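Local atomic coordinates of beta-ketoacyl synthase (PDB entry 4EWG), a protein that probably catalyses the condensation step of fatty-acid chain elongation as a 3-oxoacyl-[acyl-carrier-protein] synthase. Residues Val107-Ser112 with Gly193-Leu198. Residues are numbered along the deposited sequence; the frame is centred on the assembly and turned at random.
Sequences VAYGSS and GGAEEL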
ATOM      1  N   VAL A 107      -1.867 -11.001  -5.392  1.00 13.66           N
ATOM      2  CA  VAL A 107      -1.087 -10.878  -4.177  1.00 13.02           C
ATOM      3  C   VAL A 107      -1.449  -9.621  -3.398  1.00 12.41           C
ATOM      4  O   VAL A 107      -1.489  -8.525  -3.962  1.00 12.45           O
ATOM      5  CB  VAL A 107       0.430 -10.847  -4.470  1.00 12.88           C
ATOM      6  CG1 VAL A 107       1.206 -10.646  -3.153  1.00 12.29           C
ATOM      7  CG2 VAL A 107       0.850 -12.102  -5.220  1.00 12.80           C
ATOM      8  N   ALA A 108      -1.748  -9.785  -2.121  1.00 11.99           N
ATOM      9  CA  ALA A 108      -1.907  -8.663  -1.223  1.00 11.77           C
ATOM     10  C   ALA A 108      -0.862  -8.821  -0.117  1.00 11.65           C
ATOM     11  O   ALA A 108      -0.758  -9.882   0.522  1.00 11.66           O
ATOM     12  CB  ALA A 108      -3.322  -8.621  -0.651  1.00 11.93           C
ATOM     13  N   TYR A 109      -0.054  -7.784   0.088  1.00 11.29           N
ATOM     14  CA  TYR A 109       1.048  -7.887   1.052  1.00 11.23           C
ATOM     15  C   TYR A 109       1.596  -6.518   1.410  1.00 10.94           C
ATOM     16  O   TYR A 109       1.542  -5.588   0.597  1.00 10.80           O
ATOM     17  CB  TYR A 109       2.212  -8.704   0.432  1.00 11.11           C
ATOM     18  CG  TYR A 109       2.716  -9.815   1.278  1.00 11.23           C
ATOM     19  CD1 TYR A 109       3.697  -9.592   2.283  1.00 11.20           C
ATOM     20  CD2 TYR A 109       2.229 -11.111   1.111  1.00 11.46           C
ATOM     21  CE1 TYR A 109       4.166 -10.643   3.076  1.00 11.26           C
ATOM     22  CE2 TYR A 109       2.706 -12.166   1.902  1.00 11.66           C
ATOM     23  CZ  TYR A 109       3.657 -11.927   2.876  1.00 11.47           C
ATOM     24  OH  TYR A 109       4.083 -12.973   3.655  1.00 11.96           O
ATOM     25  N   GLY A 110       2.178  -6.424   2.594  1.00 10.91           N
ATOM     26  CA  GLY A 110       2.906  -5.231   2.949  1.00 11.01           C
ATOM     27  C   GLY A 110       3.803  -5.374   4.156  1.00 11.17           C
ATOM     28  O   GLY A 110       3.876  -6.441   4.774  1.00 10.69           O
ATOM     29  N   SER A 111       4.485  -4.276   4.473  1.00 10.97           N
ATOM     30  CA  SER A 111       5.400  -4.220   5.597  1.00 11.33           C
ATOM     31  C   SER A 111       5.523  -2.775   6.035  1.00 11.50           C
ATOM     32  O   SER A 111       5.120  -1.876   5.305  1.00 11.42           O
ATOM     33  CB  SER A 111       6.786  -4.766   5.199  1.00 11.51           C
ATOM     34  OG  SER A 111       7.329  -4.055   4.116  1.00 11.56           O
ATOM     35  N   SER A 112       6.043  -2.552   7.233  1.00 12.03           N
ATOM     36  CA  SER A 112       6.207  -1.191   7.769  1.00 12.50           C
ATOM     37  C   SER A 112       7.308  -0.468   7.009  1.00 13.02           C
ATOM     38  O   SER A 112       7.321   0.769   6.929  1.00 13.23           O
ATOM     39  CB  SER A 112       6.586  -1.198   9.272  1.00 12.67           C
ATOM     40  OG  SER A 112       5.723  -2.040  10.018  1.00 13.30           O
ATOM     41  N   GLY A 193      -0.651 -11.618   3.038  1.00 11.68           N
ATOM     42  CA  GLY A 193       0.174 -11.684   4.209  1.00 11.49           C
ATOM     43  C   GLY A 193       0.844 -10.390   4.565  1.00 11.16           C
ATOM     44  O   GLY A 193       0.516  -9.309   4.026  1.00 10.77           O
ATOM     45  N   GLY A 194       1.759 -10.504   5.517  1.00 11.19           N
ATOM     46  CA  GLY A 194       2.558  -9.384   5.965  1.00 11.04           C
ATOM     47  C   GLY A 194       3.889  -9.872   6.440  1.00 11.21           C
ATOM     48  O   GLY A 194       4.036 -11.049   6.786  1.00 11.06           O
ATOM     49  N   ALA A 195       4.853  -8.957   6.500  1.00 11.26           N
ATOM     50  CA  ALA A 195       6.236  -9.314   6.844  1.00 11.75           C
ATOM     51  C   ALA A 195       6.983  -8.132   7.448  1.00 11.92           C
ATOM     52  O   ALA A 195       6.583  -6.976   7.268  1.00 11.95           O
ATOM     53  CB  ALA A 195       6.951  -9.810   5.607  1.00 11.79           C
ATOM     54  N   GLU A 196       8.049  -8.422   8.188  1.00 12.19           N
ATOM     55  CA  GLU A 196       8.944  -7.401   8.679  1.00 12.25           C
ATOM     56  C   GLU A 196      10.316  -7.997   9.003  1.00 13.05           C
ATOM     57  O   GLU A 196      10.413  -9.151   9.476  1.00 13.04           O
ATOM     58  CB  GLU A 196       8.399  -6.737   9.937  1.00 12.26           C
ATOM     59  CG  GLU A 196       8.879  -5.297  10.076  1.00 12.14           C
ATOM     60  CD  GLU A 196       8.074  -4.355   9.181  1.00 11.86           C
ATOM     61  OE1 GLU A 196       8.658  -3.730   8.249  1.00 11.90           O
ATOM     62  OE2 GLU A 196       6.847  -4.253   9.420  1.00 11.47           O
ATOM     63  N   GLU A 197      11.372  -7.205   8.763  1.00 13.33           N
ATOM     64  CA  GLU A 197      12.707  -7.593   9.176  1.00 14.17           C
ATOM     65  C   GLU A 197      13.097  -6.749  10.377  1.00 14.38           C
ATOM     66  O   GLU A 197      12.751  -5.609  10.449  1.00 14.79           O
ATOM     67  CB  GLU A 197      13.703  -7.471   8.019  1.00 14.35           C
ATOM     68  CG  GLU A 197      14.184  -6.071   7.672  1.00 14.46           C
ATOM     69  CD  GLU A 197      14.960  -6.036   6.336  1.00 14.54           C
ATOM     70  OE1 GLU A 197      14.411  -6.436   5.285  1.00 13.93           O
ATOM     71  OE2 GLU A 197      16.094  -5.573   6.321  1.00 14.75           O
ATOM     72  N   LEU A 198      13.754  -7.353  11.343  1.00 14.67           N
ATOM     73  CA  LEU A 198      14.147  -6.658  12.564  1.00 14.76           C
ATOM     74  C   LEU A 198      15.294  -5.729  12.219  1.00 15.14           C
ATOM     75  O   LEU A 198      16.250  -6.130  11.558  1.00 15.14           O
ATOM     76  CB  LEU A 198      14.592  -7.654  13.653  1.00 14.92           C
ATOM     77  CG  LEU A 198      14.996  -7.078  15.033  1.00 15.45           C
ATOM     78  CD1 LEU A 198      13.807  -6.347  15.722  1.00 14.82           C
ATOM     79  CD2 LEU A 198      15.617  -8.164  15.950  1.00 15.77           C
TER
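Strands 107-110 and 193-196 run side by side in the same direction, their axes 30° apart. Ala108 O and Gly110 O each accept a backbone hydrogen bond from the neighbouring strand, from Gly193 N at 3.1 Å and Ala195 N at 3.2 Å. The Tyr109 ring leans across to lie over the Gly193-Gly194 peptide. Its chi1 of -129°, well away from a staggered value, swings the ring toward the partner strand, and Gly193 CA makes a CH-pi contact with the ring face, 3.8 Å from its centroid. Without a side chain, Gly193 lets the ring come this close; Gly194 N sits over the same face nearer the rim, while Ala195 CB meets the ring edge at CE1. Beyond the ring, Tyr109 OH hydrogen-bonds Thr241 OG1 on strand 238-246. Strands 105-110 and 189-196 are adjacent parallel strands in the mixed sheet of the N-terminal half of the thiolase fold, with helices 76-92 and 146-154 packing on Tyr109. At the C-terminal end of strand 193-196, Glu196, bent at chi2 (79°), turns its carboxylate back to Ser112. Ser112 N reaches the syn lone pair of Glu196 OE2 at 2.9 Å, and Ser112 OG donates to the same oxygen at 2.6 Å from above the carboxylate plane. Gly342 N gives the OE2 of this buried glutamate a further hydrogen bond, and Ser112 O accepts one from Tyr139 OH of the second subunit.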